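Soluble lytic transglycosylase B3 (Pseudomonas aeruginosa, PDB 5ANZ) probably cleaves the glycan strands of peptidoglycan as a lytic transglycosylase of the lysozyme clan, taking part in cell-wall turnover. Local coordinates at residues Asp53-Gln58 against Phe172-Leu177. Residues are numbered along the deposited sequence; the frame is centred on the assembly and turned at random.
Sequences DAFRQQ and FAHAQL
F55 reaches out from helix 48-61 to fit beside H174 and L177 of helix 170-186, a small helix-to-helix packing contact within the SLT transglycosylase domain of the lysozyme clan. It joins an early helix of the chain to one whose far side faces the sugar-binding region: there Q176 accepts a hydrogen bond from the backbone N of T210 and touches I208, which contacts N-acetyl-D-glucosamine when the sugar is bound. The two segments cross at -56°, and their axes stay 12.0 Å apart at closest approach, so a long side chain must bridge them. Phenylalanine suits the task: with CG anti to the backbone N (chi1 175°), it turns its flat, apolar ring toward the other helix. H174 and L177, one helical turn apart, both come obliquely to that ring, H174 at CD1 and CE1, L177 at CE2 and CZ. The H174 CD2 carbon lies 3.9 Å from F55 CD1, which sits at the edge of the imidazole, near its plane; the ring planes are inclined at 68° with centroids 5.8 Å apart, an oblique aromatic pair. Both imidazole nitrogens are hydrogen-bonded, ND1 to the carbonyl O of P170, which would limit the ring's rotation and leave CD2 to meet the phenylalanine. W51, one turn before F55, meets both rings and lies almost parallel to that of F55, while F69 of helix 66-73 also touches the phenylalanine. Q58 lies at the exposed margin, where a polar amide is at home; its extended chain brings OE1 no nearer than 4.2 Å to H174 CD2. Branched and wholly apolar, L177 fills the buried side, where its CD2 methyl comes within 3.4 Å of F55 CE2 and 3.6 Å of F55 CZ.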
ATOM      1  N   ASP A  53     -21.796 -14.295 -21.701  1.00 42.09           N
ATOM      2  CA  ASP A  53     -22.735 -15.405 -21.633  1.00 52.63           C
ATOM      3  C   ASP A  53     -22.028 -16.649 -21.124  1.00 50.11           C
ATOM      4  O   ASP A  53     -22.613 -17.442 -20.388  1.00 48.36           O
ATOM      5  CB  ASP A  53     -23.378 -15.663 -22.994  1.00 58.09           C
ATOM      6  CG  ASP A  53     -24.275 -14.523 -23.433  1.00 69.82           C
ATOM      7  OD1 ASP A  53     -24.725 -13.748 -22.560  1.00 71.99           O
ATOM      8  OD2 ASP A  53     -24.527 -14.400 -24.649  1.00 76.85           O
ATOM      9  N   ALA A  54     -20.763 -16.804 -21.506  1.00 48.53           N
ATOM     10  CA  ALA A  54     -19.965 -17.934 -21.047  1.00 51.38           C
ATOM     11  C   ALA A  54     -19.639 -17.776 -19.564  1.00 42.19           C
ATOM     12  O   ALA A  54     -19.684 -18.750 -18.809  1.00 52.72           O
ATOM     13  CB  ALA A  54     -18.686 -18.067 -21.871  1.00 50.83           C
ATOM     14  N   PHE A  55     -19.323 -16.552 -19.145  1.00 39.18           N
ATOM     15  CA  PHE A  55     -19.052 -16.307 -17.732  1.00 37.29           C
ATOM     16  C   PHE A  55     -20.319 -16.481 -16.893  1.00 42.88           C
ATOM     17  O   PHE A  55     -20.251 -16.887 -15.738  1.00 37.62           O
ATOM     18  CB  PHE A  55     -18.469 -14.910 -17.500  1.00 35.38           C
ATOM     19  CG  PHE A  55     -18.286 -14.579 -16.043  1.00 33.19           C
ATOM     20  CD1 PHE A  55     -17.344 -15.255 -15.274  1.00 33.21           C
ATOM     21  CD2 PHE A  55     -19.070 -13.618 -15.437  1.00 31.52           C
ATOM     22  CE1 PHE A  55     -17.183 -14.959 -13.925  1.00 32.28           C
ATOM     23  CE2 PHE A  55     -18.915 -13.319 -14.091  1.00 38.97           C
ATOM     24  CZ  PHE A  55     -17.967 -14.000 -13.334  1.00 31.54           C
ATOM     25  N   ARG A  56     -21.476 -16.183 -17.477  1.00 40.85           N
ATOM     26  CA  ARG A  56     -22.732 -16.300 -16.745  1.00 38.88           C
ATOM     27  C   ARG A  56     -22.931 -17.749 -16.299  1.00 41.52           C
ATOM     28  O   ARG A  56     -23.466 -18.009 -15.220  1.00 44.72           O
ATOM     29  CB  ARG A  56     -23.910 -15.823 -17.607  1.00 39.87           C
ATOM     30  CG  ARG A  56     -25.270 -15.759 -16.897  1.00 40.86           C
ATOM     31  CD  ARG A  56     -26.337 -15.219 -17.861  1.00 47.45           C
ATOM     32  NE  ARG A  56     -27.580 -14.800 -17.212  1.00 45.49           N
ATOM     33  CZ  ARG A  56     -28.673 -15.555 -17.135  1.00 55.40           C
ATOM     34  NH1 ARG A  56     -28.671 -16.773 -17.652  1.00 54.15           N
ATOM     35  NH2 ARG A  56     -29.768 -15.099 -16.538  1.00 59.75           N
ATOM     36  N   GLN A  57     -22.483 -18.687 -17.128  1.00 43.63           N
ATOM     37  CA  GLN A  57     -22.517 -20.096 -16.762  1.00 46.48           C
ATOM     38  C   GLN A  57     -21.656 -20.367 -15.527  1.00 45.73           C
ATOM     39  O   GLN A  57     -22.063 -21.101 -14.631  1.00 55.61           O
ATOM     40  CB  GLN A  57     -22.065 -20.971 -17.932  1.00 55.23           C
ATOM     41  CG  GLN A  57     -23.072 -21.033 -19.066  1.00 63.59           C
ATOM     42  CD  GLN A  57     -24.402 -21.630 -18.626  1.00 77.38           C
ATOM     43  OE1 GLN A  57     -24.456 -22.438 -17.698  1.00 85.45           O
ATOM     44  NE2 GLN A  57     -25.483 -21.226 -19.288  1.00 67.22           N
ATOM     45  N   GLN A  58     -20.477 -19.757 -15.468  1.00 43.60           N
ATOM     46  CA  GLN A  58     -19.586 -19.964 -14.330  1.00 44.45           C
ATOM     47  C   GLN A  58     -20.133 -19.314 -13.064  1.00 47.02           C
ATOM     48  O   GLN A  58     -19.953 -19.835 -11.964  1.00 47.84           O
ATOM     49  CB  GLN A  58     -18.189 -19.418 -14.640  1.00 50.27           C
ATOM     50  CG  GLN A  58     -17.503 -20.137 -15.784  1.00 57.85           C
ATOM     51  CD  GLN A  58     -16.207 -19.481 -16.187  1.00 57.68           C
ATOM     52  OE1 GLN A  58     -16.135 -18.262 -16.339  1.00 47.57           O
ATOM     53  NE2 GLN A  58     -15.166 -20.287 -16.361  1.00 70.79           N
ATOM     54  N   PHE A 172      -7.079 -13.075 -11.644  1.00 37.46           N
ATOM     55  CA  PHE A 172      -7.475 -12.144 -10.603  1.00 34.77           C
ATOM     56  C   PHE A 172      -8.857 -11.553 -10.885  1.00 27.55           C
ATOM     57  O   PHE A 172      -9.709 -11.522 -10.002  1.00 28.92           O
ATOM     58  CB  PHE A 172      -6.441 -11.021 -10.472  1.00 33.41           C
ATOM     59  CG  PHE A 172      -6.866  -9.888  -9.563  1.00 35.85           C
ATOM     60  CD1 PHE A 172      -6.652  -9.953  -8.196  1.00 34.27           C
ATOM     61  CD2 PHE A 172      -7.456  -8.753 -10.086  1.00 37.27           C
ATOM     62  CE1 PHE A 172      -7.033  -8.916  -7.368  1.00 33.80           C
ATOM     63  CE2 PHE A 172      -7.843  -7.709  -9.256  1.00 41.19           C
ATOM     64  CZ  PHE A 172      -7.625  -7.793  -7.899  1.00 33.89           C
ATOM     65  N   ALA A 173      -9.084 -11.105 -12.116  1.00 28.03           N
ATOM     66  CA  ALA A 173     -10.338 -10.403 -12.420  1.00 26.82           C
ATOM     67  C   ALA A 173     -11.552 -11.321 -12.268  1.00 27.64           C
ATOM     68  O   ALA A 173     -12.572 -10.917 -11.701  1.00 29.04           O
ATOM     69  CB  ALA A 173     -10.308  -9.813 -13.819  1.00 28.75           C
ATOM     70  N   HIS A 174     -11.434 -12.547 -12.770  1.00 28.56           N
ATOM     71  CA  HIS A 174     -12.521 -13.520 -12.684  1.00 27.74           C
ATOM     72  C   HIS A 174     -12.858 -13.830 -11.232  1.00 29.68           C
ATOM     73  O   HIS A 174     -14.026 -13.881 -10.854  1.00 31.51           O
ATOM     74  CB  HIS A 174     -12.159 -14.821 -13.422  1.00 35.23           C
ATOM     75  CG  HIS A 174     -12.409 -14.767 -14.897  1.00 45.72           C
ATOM     76  ND1 HIS A 174     -11.472 -14.303 -15.797  1.00 38.76           N
ATOM     77  CD2 HIS A 174     -13.494 -15.118 -15.632  1.00 44.67           C
ATOM     78  CE1 HIS A 174     -11.968 -14.373 -17.019  1.00 45.73           C
ATOM     79  NE2 HIS A 174     -13.194 -14.861 -16.947  1.00 45.11           N
ATOM     80  N   ALA A 175     -11.829 -14.039 -10.420  1.00 30.18           N
ATOM     81  CA  ALA A 175     -12.023 -14.353  -9.013  1.00 34.01           C
ATOM     82  C   ALA A 175     -12.707 -13.205  -8.266  1.00 35.69           C
ATOM     83  O   ALA A 175     -13.619 -13.417  -7.470  1.00 29.22           O
ATOM     84  CB  ALA A 175     -10.693 -14.689  -8.366  1.00 33.58           C
ATOM     85  N   GLN A 176     -12.249 -11.982  -8.501  1.00 26.42           N
ATOM     86  CA  GLN A 176     -12.831 -10.844  -7.820  1.00 24.54           C
ATOM     87  C   GLN A 176     -14.242 -10.587  -8.315  1.00 22.09           C
ATOM     88  O   GLN A 176     -15.101 -10.147  -7.549  1.00 24.65           O
ATOM     89  CB  GLN A 176     -11.962  -9.606  -8.017  1.00 23.92           C
ATOM     90  CG  GLN A 176     -10.584  -9.778  -7.430  1.00 25.06           C
ATOM     91  CD  GLN A 176     -10.619 -10.099  -5.946  1.00 28.03           C
ATOM     92  OE1 GLN A 176     -11.455  -9.586  -5.208  1.00 23.64           O
ATOM     93  NE2 GLN A 176      -9.692 -10.953  -5.498  1.00 30.33           N
ATOM     94  N   LEU A 177     -14.485 -10.860  -9.596  1.00 24.60           N
ATOM     95  CA  LEU A 177     -15.794 -10.593 -10.184  1.00 24.88           C
ATOM     96  C   LEU A 177     -16.844 -11.533  -9.587  1.00 25.65           C
ATOM     97  O   LEU A 177     -17.946 -11.114  -9.254  1.00 25.43           O
ATOM     98  CB  LEU A 177     -15.744 -10.744 -11.709  1.00 25.78           C
ATOM     99  CG  LEU A 177     -17.049 -10.489 -12.470  1.00 29.49           C
ATOM    100  CD1 LEU A 177     -17.633  -9.115 -12.141  1.00 28.65           C
ATOM    101  CD2 LEU A 177     -16.792 -10.612 -13.952  1.00 33.87           C
TER